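Local coordinates for protein beta-glucoside kinase (Listeria monocytogenes, PDB 4HTL) that phosphorylates cellobiose with ATP to give cellobiose-6'-phosphate, and may also regulate transcription of the cellobiose uptake operon, at residues Q186-T191 with E196-E201; A45-F50 with E91-E96; A113-G118 with D124-L129; G19-L22 with E26-L29. All coordinates share one frame; numbering follows the deposited sequence.

Contact 1 of 4, residues Q186-T191 with E196-E201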
# COMPACT_ATOMS: atom_id res chain seq x y z
N GLN A 186 20.62 17.12 -10.31
CA GLN A 186 20.55 17.04 -11.74
C GLN A 186 20.90 18.37 -12.40
O GLN A 186 21.61 18.41 -13.40
CB GLN A 186 19.15 16.62 -12.19
CG GLN A 186 18.79 15.20 -11.82
CD GLN A 186 17.31 14.85 -11.96
OE1 GLN A 186 16.45 15.74 -12.02
NE2 GLN A 186 16.99 13.52 -12.01
N TYR A 187 20.35 19.46 -11.88
CA TYR A 187 20.66 20.78 -12.40
C TYR A 187 22.15 21.10 -12.33
O TYR A 187 22.72 21.64 -13.30
CB TYR A 187 19.84 21.85 -11.69
CG TYR A 187 19.78 23.16 -12.49
CD1 TYR A 187 19.08 23.22 -13.70
CD2 TYR A 187 20.40 24.31 -12.03
CE1 TYR A 187 19.03 24.39 -14.43
CE2 TYR A 187 20.33 25.48 -12.75
CZ TYR A 187 19.65 25.51 -13.95
OH TYR A 187 19.57 26.67 -14.66
N ALA A 188 22.79 20.75 -11.21
CA ALA A 188 24.24 20.89 -11.10
C ALA A 188 24.98 20.12 -12.21
O ALA A 188 25.88 20.66 -12.88
CB ALA A 188 24.70 20.43 -9.73
N GLU A 189 24.59 18.87 -12.43
CA GLU A 189 25.20 18.04 -13.50
C GLU A 189 25.00 18.62 -14.88
O GLU A 189 25.92 18.59 -15.72
CB GLU A 189 24.60 16.63 -13.51
CG GLU A 189 25.02 15.79 -12.33
CD GLU A 189 24.62 14.33 -12.45
OE1 GLU A 189 23.94 13.95 -13.44
OE2 GLU A 189 24.97 13.56 -11.52
N LEU A 190 23.80 19.11 -15.14
CA LEU A 190 23.48 19.61 -16.48
C LEU A 190 24.14 20.95 -16.77
O LEU A 190 24.54 21.17 -17.91
CB LEU A 190 21.97 19.66 -16.75
CG LEU A 190 21.27 18.41 -17.32
CD1 LEU A 190 21.66 18.17 -18.77
CD2 LEU A 190 21.53 17.19 -16.48
N THR A 191 24.30 21.79 -15.75
CA THR A 191 24.88 23.12 -15.95
C THR A 191 26.37 23.17 -15.60
O THR A 191 27.03 24.10 -15.97
CB THR A 191 24.17 24.17 -15.10
OG1 THR A 191 24.33 23.83 -13.71
CG2 THR A 191 22.67 24.26 -15.47
N GLU A 196 25.95 23.41 -4.19
CA GLU A 196 25.69 24.29 -3.04
C GLU A 196 25.14 25.66 -3.45
O GLU A 196 24.48 26.32 -2.64
CB GLU A 196 26.92 24.41 -2.11
CG GLU A 196 28.20 24.91 -2.76
CD GLU A 196 29.10 23.80 -3.28
OE1 GLU A 196 30.34 24.01 -3.26
OE2 GLU A 196 28.59 22.72 -3.70
N GLU A 197 25.37 26.06 -4.71
CA GLU A 197 24.94 27.35 -5.26
C GLU A 197 23.61 27.31 -6.01
O GLU A 197 23.13 28.34 -6.52
CB GLU A 197 26.04 27.90 -6.17
CG GLU A 197 27.24 28.39 -5.35
CD GLU A 197 28.46 28.70 -6.18
OE1 GLU A 197 28.33 28.92 -7.41
OE2 GLU A 197 29.56 28.73 -5.59
N ILE A 198 23.02 26.13 -6.08
CA ILE A 198 21.75 25.93 -6.79
C ILE A 198 20.59 25.83 -5.79
O ILE A 198 20.64 25.07 -4.82
CB ILE A 198 21.82 24.67 -7.67
CG1 ILE A 198 22.89 24.83 -8.77
CG2 ILE A 198 20.45 24.32 -8.26
CD1 ILE A 198 23.32 23.53 -9.36
N THR A 199 19.52 26.56 -6.08
CA THR A 199 18.29 26.54 -5.30
C THR A 199 17.16 25.87 -6.11
O THR A 199 17.15 25.94 -7.33
CB THR A 199 17.87 27.98 -4.95
OG1 THR A 199 17.50 28.66 -6.15
CG2 THR A 199 19.05 28.74 -4.24
N GLY A 200 16.19 25.28 -5.42
CA GLY A 200 14.98 24.81 -6.09
C GLY A 200 14.25 25.94 -6.76
O GLY A 200 13.71 25.77 -7.86
N GLU A 201 14.28 27.11 -6.13
CA GLU A 201 13.57 28.27 -6.64
C GLU A 201 14.09 28.66 -8.03
O GLU A 201 13.30 28.98 -8.94
CB GLU A 201 13.69 29.46 -5.66
CG GLU A 201 12.95 30.70 -6.08
CD GLU A 201 13.11 31.83 -5.09
OE1 GLU A 201 12.95 31.58 -3.87
OE2 GLU A 201 13.40 32.98 -5.52

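Contact 2 of 4, residues A45-F50 with E91-E96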
# COMPACT_ATOMS: atom_id res chain seq x y z
N ALA A 45 20.55 15.80 24.81
CA ALA A 45 21.03 16.94 25.63
C ALA A 45 20.04 18.12 25.53
O ALA A 45 19.60 18.67 26.55
CB ALA A 45 22.40 17.34 25.16
N GLU A 46 19.64 18.44 24.30
CA GLU A 46 18.63 19.48 24.07
C GLU A 46 17.32 19.15 24.78
O GLU A 46 16.68 20.04 25.37
CB GLU A 46 18.38 19.69 22.59
CG GLU A 46 19.55 20.14 21.74
CD GLU A 46 19.89 21.61 21.87
OE1 GLU A 46 19.10 22.39 22.47
OE2 GLU A 46 20.97 21.95 21.31
N MSE A 47 16.91 17.89 24.76
CA MSE A 47 15.71 17.49 25.50
C MSE A 47 15.82 17.76 27.00
O MSE A 47 14.89 18.32 27.61
CB MSE A 47 15.40 16.01 25.27
CG MSE A 47 14.89 15.75 23.90
SE MSE A 47 14.68 13.87 23.52
CE MSE A 47 13.63 14.03 21.95
N LYS A 48 16.93 17.32 27.59
CA LYS A 48 17.17 17.51 29.01
C LYS A 48 17.11 18.98 29.39
O LYS A 48 16.49 19.36 30.41
CB LYS A 48 18.54 16.92 29.43
CG LYS A 48 18.46 15.48 29.82
CD LYS A 48 19.79 14.97 30.34
CE LYS A 48 19.96 15.25 31.82
NZ LYS A 48 19.00 14.45 32.64
N VAL A 49 17.72 19.82 28.56
CA VAL A 49 17.77 21.27 28.83
C VAL A 49 16.36 21.87 28.74
O VAL A 49 15.94 22.61 29.63
CB VAL A 49 18.77 21.99 27.87
CG1 VAL A 49 18.61 23.52 27.91
CG2 VAL A 49 20.21 21.59 28.20
N PHE A 50 15.60 21.49 27.71
CA PHE A 50 14.21 22.00 27.56
C PHE A 50 13.33 21.60 28.73
O PHE A 50 12.55 22.41 29.22
CB PHE A 50 13.59 21.50 26.25
CG PHE A 50 12.24 22.11 25.91
CD1 PHE A 50 12.14 23.39 25.40
CD2 PHE A 50 11.08 21.38 26.08
CE1 PHE A 50 10.89 23.93 25.06
CE2 PHE A 50 9.83 21.92 25.76
CZ PHE A 50 9.74 23.19 25.26
N GLU A 91 11.62 4.66 27.60
CA GLU A 91 12.11 4.25 28.92
C GLU A 91 13.20 5.18 29.43
O GLU A 91 13.29 5.41 30.63
CB GLU A 91 12.62 2.83 28.90
CG GLU A 91 11.50 1.81 28.82
CD GLU A 91 12.01 0.39 28.70
OE1 GLU A 91 11.16 -0.51 28.69
OE2 GLU A 91 13.25 0.17 28.61
N TRP A 92 14.03 5.71 28.53
CA TRP A 92 15.06 6.68 28.90
C TRP A 92 14.44 7.91 29.48
O TRP A 92 14.83 8.35 30.56
CB TRP A 92 15.92 7.03 27.69
CG TRP A 92 17.11 7.90 28.03
CD1 TRP A 92 18.35 7.50 28.48
CD2 TRP A 92 17.19 9.37 27.93
NE1 TRP A 92 19.19 8.58 28.68
CE2 TRP A 92 18.55 9.74 28.36
CE3 TRP A 92 16.33 10.37 27.53
CZ2 TRP A 92 18.99 11.06 28.40
CZ3 TRP A 92 16.77 11.70 27.57
CH2 TRP A 92 18.07 12.04 27.99
N LEU A 93 13.45 8.46 28.78
CA LEU A 93 12.78 9.69 29.21
C LEU A 93 11.97 9.48 30.50
O LEU A 93 11.92 10.37 31.35
CB LEU A 93 11.89 10.24 28.07
CG LEU A 93 12.59 10.96 26.90
CD1 LEU A 93 11.65 11.15 25.69
CD2 LEU A 93 13.15 12.29 27.37
N GLU A 94 11.36 8.30 30.65
CA GLU A 94 10.63 7.95 31.87
C GLU A 94 11.59 7.91 33.07
O GLU A 94 11.26 8.41 34.15
CB GLU A 94 9.93 6.60 31.74
CG GLU A 94 8.71 6.60 30.85
CD GLU A 94 8.20 5.21 30.56
OE1 GLU A 94 8.99 4.24 30.62
OE2 GLU A 94 7.00 5.11 30.24
N ALA A 95 12.76 7.31 32.86
CA ALA A 95 13.76 7.18 33.92
C ALA A 95 14.33 8.56 34.27
O ALA A 95 14.57 8.86 35.43
CB ALA A 95 14.89 6.23 33.51
N GLU A 96 14.57 9.39 33.26
CA GLU A 96 15.12 10.72 33.47
C GLU A 96 14.17 11.68 34.18
O GLU A 96 14.65 12.57 34.87
CB GLU A 96 15.55 11.34 32.14
CG GLU A 96 16.77 10.69 31.51
CD GLU A 96 18.04 10.94 32.28
OE1 GLU A 96 18.27 12.08 32.73
OE2 GLU A 96 18.82 9.97 32.43

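Contact 3 of 4, residues A113-G118 with D124-L129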
# COMPACT_ATOMS: atom_id res chain seq x y z
N ALA A 113 -1.53 14.71 12.97
CA ALA A 113 -1.88 16.13 13.02
C ALA A 113 -2.99 16.44 12.00
O ALA A 113 -3.97 17.17 12.29
CB ALA A 113 -0.66 17.03 12.85
N GLU A 114 -2.83 15.88 10.80
CA GLU A 114 -3.84 16.03 9.76
C GLU A 114 -5.23 15.48 10.17
O GLU A 114 -6.27 16.11 9.92
CB GLU A 114 -3.35 15.40 8.43
CG GLU A 114 -3.93 16.07 7.18
CD GLU A 114 -3.49 17.49 7.02
OE1 GLU A 114 -4.34 18.41 7.08
OE2 GLU A 114 -2.29 17.66 6.85
N LYS A 115 -5.21 14.30 10.81
CA LYS A 115 -6.41 13.63 11.33
C LYS A 115 -7.05 14.46 12.47
O LYS A 115 -8.28 14.60 12.56
CB LYS A 115 -6.09 12.22 11.83
CG LYS A 115 -7.24 11.53 12.54
CD LYS A 115 -8.42 11.33 11.57
CE LYS A 115 -9.61 10.50 12.06
NZ LYS A 115 -10.71 10.48 11.02
N TRP A 116 -6.22 14.99 13.36
CA TRP A 116 -6.71 15.68 14.58
C TRP A 116 -7.25 17.04 14.30
O TRP A 116 -8.39 17.38 14.63
CB TRP A 116 -5.54 15.76 15.57
CG TRP A 116 -5.88 16.33 16.92
CD1 TRP A 116 -7.14 16.47 17.51
CD2 TRP A 116 -4.95 16.85 17.90
NE1 TRP A 116 -7.04 17.06 18.75
CE2 TRP A 116 -5.76 17.31 19.04
CE3 TRP A 116 -3.58 17.02 17.93
CZ2 TRP A 116 -5.18 17.87 20.15
CZ3 TRP A 116 -3.01 17.60 19.05
CH2 TRP A 116 -3.78 17.98 20.15
N LEU A 117 -6.42 17.85 13.62
CA LEU A 117 -6.64 19.28 13.48
C LEU A 117 -6.70 19.78 12.05
O LEU A 117 -7.00 20.95 11.81
CB LEU A 117 -5.51 20.03 14.21
CG LEU A 117 -5.43 19.75 15.71
CD1 LEU A 117 -4.16 20.43 16.29
CD2 LEU A 117 -6.70 20.15 16.50
N GLY A 118 -6.42 18.90 11.09
CA GLY A 118 -6.30 19.32 9.74
C GLY A 118 -7.44 18.84 8.87
O GLY A 118 -8.57 18.86 9.26
N ASP A 124 -11.65 8.16 6.84
CA ASP A 124 -11.14 6.84 7.25
C ASP A 124 -10.04 6.25 6.37
O ASP A 124 -9.37 5.33 6.80
CB ASP A 124 -12.29 5.85 7.29
CG ASP A 124 -13.20 6.05 8.49
OD1 ASP A 124 -12.87 6.73 9.50
OD2 ASP A 124 -14.28 5.52 8.41
N ASP A 125 -9.83 6.79 5.18
CA ASP A 125 -8.84 6.22 4.27
C ASP A 125 -8.16 7.36 3.53
O ASP A 125 -8.73 7.94 2.61
CB ASP A 125 -9.52 5.28 3.24
CG ASP A 125 -10.07 4.03 3.87
OD1 ASP A 125 -11.29 4.06 4.23
OD2 ASP A 125 -9.28 3.08 4.11
N PHE A 126 -7.00 7.79 4.05
CA PHE A 126 -6.21 8.82 3.38
C PHE A 126 -4.74 8.55 3.60
O PHE A 126 -4.36 7.79 4.48
CB PHE A 126 -6.58 10.22 3.84
CG PHE A 126 -6.16 10.60 5.24
CD1 PHE A 126 -6.97 10.29 6.36
CD2 PHE A 126 -5.01 11.31 5.47
CE1 PHE A 126 -6.63 10.70 7.60
CE2 PHE A 126 -4.65 11.71 6.72
CZ PHE A 126 -5.49 11.43 7.80
N LEU A 127 -3.94 9.12 2.71
CA LEU A 127 -2.51 9.04 2.80
C LEU A 127 -1.90 10.44 2.92
O LEU A 127 -2.45 11.42 2.45
CB LEU A 127 -1.91 8.36 1.58
CG LEU A 127 -2.54 7.04 1.11
CD1 LEU A 127 -1.92 6.56 -0.21
CD2 LEU A 127 -2.35 5.98 2.23
N CYS A 128 -0.73 10.48 3.53
CA CYS A 128 0.14 11.65 3.50
C CYS A 128 1.46 11.32 2.78
O CYS A 128 2.19 10.37 3.13
CB CYS A 128 0.42 12.11 4.86
SG CYS A 128 -1.01 12.76 5.74
N LEU A 129 1.79 12.15 1.82
CA LEU A 129 3.01 12.00 1.01
C LEU A 129 3.82 13.30 1.22
O LEU A 129 3.32 14.39 0.99
CB LEU A 129 2.63 11.80 -0.43
CG LEU A 129 3.76 11.88 -1.48
CD1 LEU A 129 4.80 10.78 -1.28
CD2 LEU A 129 3.18 11.90 -2.89
O HOH W 1 -11.62 7.87 11.51

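Contact 4 of 4, residues G19-L22 with E26-L29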
# COMPACT_ATOMS: atom_id res chain seq x y z
N GLY A 19 8.09 22.08 22.14
CA GLY A 19 7.01 22.94 22.58
C GLY A 19 6.37 22.44 23.84
O GLY A 19 6.57 21.29 24.25
N VAL A 20 5.63 23.34 24.48
CA VAL A 20 4.73 22.96 25.57
C VAL A 20 3.34 23.13 24.96
O VAL A 20 3.00 24.20 24.42
CB VAL A 20 4.91 23.83 26.82
CG1 VAL A 20 3.82 23.52 27.86
CG2 VAL A 20 6.34 23.67 27.38
N VAL A 21 2.58 22.05 25.02
CA VAL A 21 1.34 21.93 24.29
C VAL A 21 0.24 21.55 25.28
O VAL A 21 0.41 20.66 26.16
CB VAL A 21 1.46 20.88 23.16
CG1 VAL A 21 0.25 20.94 22.21
CG2 VAL A 21 2.77 21.06 22.41
N LEU A 22 -0.89 22.21 25.14
CA LEU A 22 -2.06 21.90 25.93
C LEU A 22 -2.84 20.80 25.18
O LEU A 22 -2.68 20.65 23.97
CB LEU A 22 -2.92 23.15 26.13
CG LEU A 22 -2.24 24.36 26.80
CD1 LEU A 22 -3.21 25.54 26.95
CD2 LEU A 22 -1.67 23.97 28.16
N GLU A 26 -3.18 23.87 21.48
CA GLU A 26 -2.60 25.19 21.69
C GLU A 26 -1.16 24.99 22.18
O GLU A 26 -0.90 24.31 23.19
CB GLU A 26 -3.40 26.03 22.69
CG GLU A 26 -2.79 27.42 22.86
CD GLU A 26 -3.52 28.27 23.85
OE1 GLU A 26 -4.59 27.84 24.37
OE2 GLU A 26 -3.00 29.37 24.13
N ILE A 27 -0.22 25.55 21.43
CA ILE A 27 1.20 25.45 21.74
C ILE A 27 1.61 26.76 22.40
O ILE A 27 1.70 27.79 21.73
CB ILE A 27 2.03 25.20 20.47
CG1 ILE A 27 1.64 23.85 19.89
CG2 ILE A 27 3.52 25.19 20.78
CD1 ILE A 27 2.31 23.53 18.57
N ILE A 28 1.87 26.70 23.71
CA ILE A 28 2.00 27.90 24.54
C ILE A 28 3.44 28.36 24.66
O ILE A 28 3.68 29.50 25.06
CB ILE A 28 1.31 27.74 25.93
CG1 ILE A 28 2.00 26.71 26.80
CG2 ILE A 28 -0.16 27.37 25.77
CD1 ILE A 28 1.54 26.70 28.25
N LEU A 29 4.39 27.52 24.26
CA LEU A 29 5.82 27.85 24.25
C LEU A 29 6.50 26.99 23.20
O LEU A 29 6.14 25.81 23.03
CB LEU A 29 6.46 27.64 25.64
CG LEU A 29 7.94 28.06 25.82
CD1 LEU A 29 8.14 28.82 27.13
CD2 LEU A 29 8.92 26.89 25.71

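Contact 1 of 4, residues Q186-T191 with E196-E201
Ile-198 presses the end of its side chain onto helix 180-191 at Ala-188. Its CD1 lies 3.3 Å from Ala-188 CA. The same methyl is 3.4 Å from Ala-188 CB, closer than carbon atoms usually pack. The small alanine thus lets the methyl come down almost onto the backbone of the helix. In Ile-198, CG1 stands opposite the carbonyl carbon (chi1 -64°), and the chain runs on nearly straight to CD1. That extended branch makes the reach possible. The other branch goes to Tyr-187. Ile-198 CG2 approaches Tyr-187 CD2 to 3.8 Å, and the two side chains cross obliquely. The ring swings to this place because Tyr-187 CG is trans to its own N (chi1 -161°).

Thr-191 comes next. Its CG2 sits 3.6 Å above one face of the Tyr-187 ring, offset toward the rim. Thr-191 OG1 donates to Tyr-187 O at 2.7 Å, tilted well out of the carbonyl plane. Thr-191 N bonds the same oxygen from the opposite face. Two bonds therefore grip Tyr-187 O and keep the threonine methyl over the ring face.

Beyond the pair, Ile-203 of helix 200-208 touches both Tyr-187 and Ile-198, and Leu-217 of helix 212-236 touches the tyrosine. Thr-199 is the N-cap of helix 200-208, its OG1 bonded to Glu-202 N. The contact closes the short loop between two successive helices. Between these two segments it is purely apolar, and Ile-198 supplies that contact. A polar tie adds to it: Arg-184 NE, on the same helix 180-191, bonds Ile-198 O.

Contact 2 of 4, residues A45-F50 with E91-E96
Lys-48 meets Trp-92 and Glu-96 where two helices lie side by side on the ribonuclease H-like first domain of this ROK kinase. The short helix segments run roughly the same way, at 35°, with axes 12.1 Å apart. Side chains bridge this wide spacing. Lys-48 CG lies 3.9 Å from Trp-92 CH2, and its chain crosses the indole at about a right angle. Bends at the last two torsions of the lysine then turn NZ toward Glu-96. There NZ forms a salt bridge with Glu-96 OE1 at 2.5 Å, a very short value whose exact length is doubtful. Both residues of the bridge are exposed.

On the sheet side, the join is apolar. Met-47, present as selenomethionine, brings SE to 4.4 Å from Leu-93 CD2. This is a loose touch between two buried chains.

The next shell explains these placements. Met-47 also packs on Phe-9 and Ile-11 of strand 6-11; Phe-9 belongs to a segment thought, by similarity, to bind ATP. Leu-93 rests on Ile-60 and Val-62 of strand 59-64. Both helices are thus seated on the same sheet, over neighbouring strands.

Trp-92 is packed by residues of its own helix and by the ring of Phe-87. Its CG lies trans to the backbone N (chi1 -173°), which sends the indole across to the other helix. Leu-93 CG meets the indole edge in its plane. In Glu-96, a bend at the second torsion directs the carboxylate to Lys-48, while chi1 (-70°) puts Glu-96 CG 3.6 Å above the centre of the Trp-92 ring.

Contact 3 of 4, residues A113-G118 with D124-L129
Helix 113-117 and strand 126-129 run at 127° to each other, their axes 10.6 Å apart. The helix links the two five-stranded sheets and packs on the second, as in the actin-like ATPase fold. It follows the last strand of the first. The strand is the first in the chain of the second sheet.

Phe-126 fills the space between them. Its CG sits in the crowded position between N and the carbonyl carbon (chi1 71°), and the ring points at the helix. Lys-115 CB reaches the ring edge, 4.2 Å from Phe-126 CZ. Glu-114 CB approaches Phe-126 CE2 obliquely at 4.3 Å and Cys-128 SG at 4.4 Å. Phe-140 and Phe-242 meet the same phenyl ring from neighbouring strands.

The charged ends find their main partners outside the two segments. Glu-114 OE1 bonds Thr-275 OG1 and Lys-119 N, and OE2 is also hydrogen-bonded, so the buried carboxylate is satisfied. Lys-115 NZ bonds the carbonyl oxygens of Gln-121 and Leu-123, which ties helix to loop. Asp-124 OD1 is 4.6 Å from Lys-115 NZ, too far for a salt bridge. One water spans that gap: it accepts from Lys-115 NZ at 2.8 Å and donates to Asp-124 OD1 at 2.6 Å.

Contact 4 of 4, residues G19-L22 with E26-L29
The beta hairpin of strands 15-21 and 27-34 ends here, at the outer side of the five-stranded first sheet. The strands are antiparallel and carry a beta bulge. Val-20 pairs with Leu-29 as a hydrogen-bonded pair, and Val-21 with Ile-27 as a non-hydrogen-bonded pair. Ile-28 is the extra residue. Its psi of -13° kinks the chain and shifts the register by one.

Three backbone bonds hold the pair. Val-20 N donates to Leu-29 O at 2.9 Å. Ile-28 N donates to Val-20 O at 2.8 Å. Nearest the turn, Leu-22 N donates to Glu-26 O at 2.9 Å, in a nearly straight bond (176°). A CA-H...O contact from Gly-19 CA to Leu-29 O, 3.0 Å, adds to the first.

The two bridged pairs lie on opposite faces of the sheet. Val-21 and Ile-27 lie side by side, with Val-21 CG2 3.9 Å from Ile-27 CG1. Helix 280-293 touches both. Val-21 also packs close to Ala-8, and Gly-19 shares backbone bonds with it. Ala-8 is assigned to ATP binding by similarity, so the hairpin probably flanks the nucleotide site. Phe-50 of helix 40-52 packs on Val-20 and Leu-29.

Ile-28 CG1 stands between the backbone N and the carbonyl carbon (chi1 67°) and meets Val-20 CG1 at 3.8 Å. Its CG2, anti to the carbonyl carbon, meets Leu-22 CD1 at 3.7 Å. Glu-26 extends alongside Leu-22, its OE1 hydrogen-bonded to His-24 NE2. At the bulge, the backbone N of Leu-29 is buried by the contact and has no partner in the model.

In the fold
Contacts 2 and 4 belong to the first domain and touch each other: Phe-50 CE1 of the helix in contact 2 lies 3.6 Å from Leu-29 CD2 of the hairpin in contact 4. Contact 3 is the buried one, about 12 Å from the chain centre, and leads into the second domain. Contact 1 lies on the far side of that centre, about 33 Å from contact 3 between centres, among helices. Chemistry follows place. Contact 4 relies on backbone bonds, and contact 1 on one isoleucine. Contact 2 combines an exposed salt bridge with buried apolar chains. Contact 3 packs a phenyl ring and has a water bridge at its border.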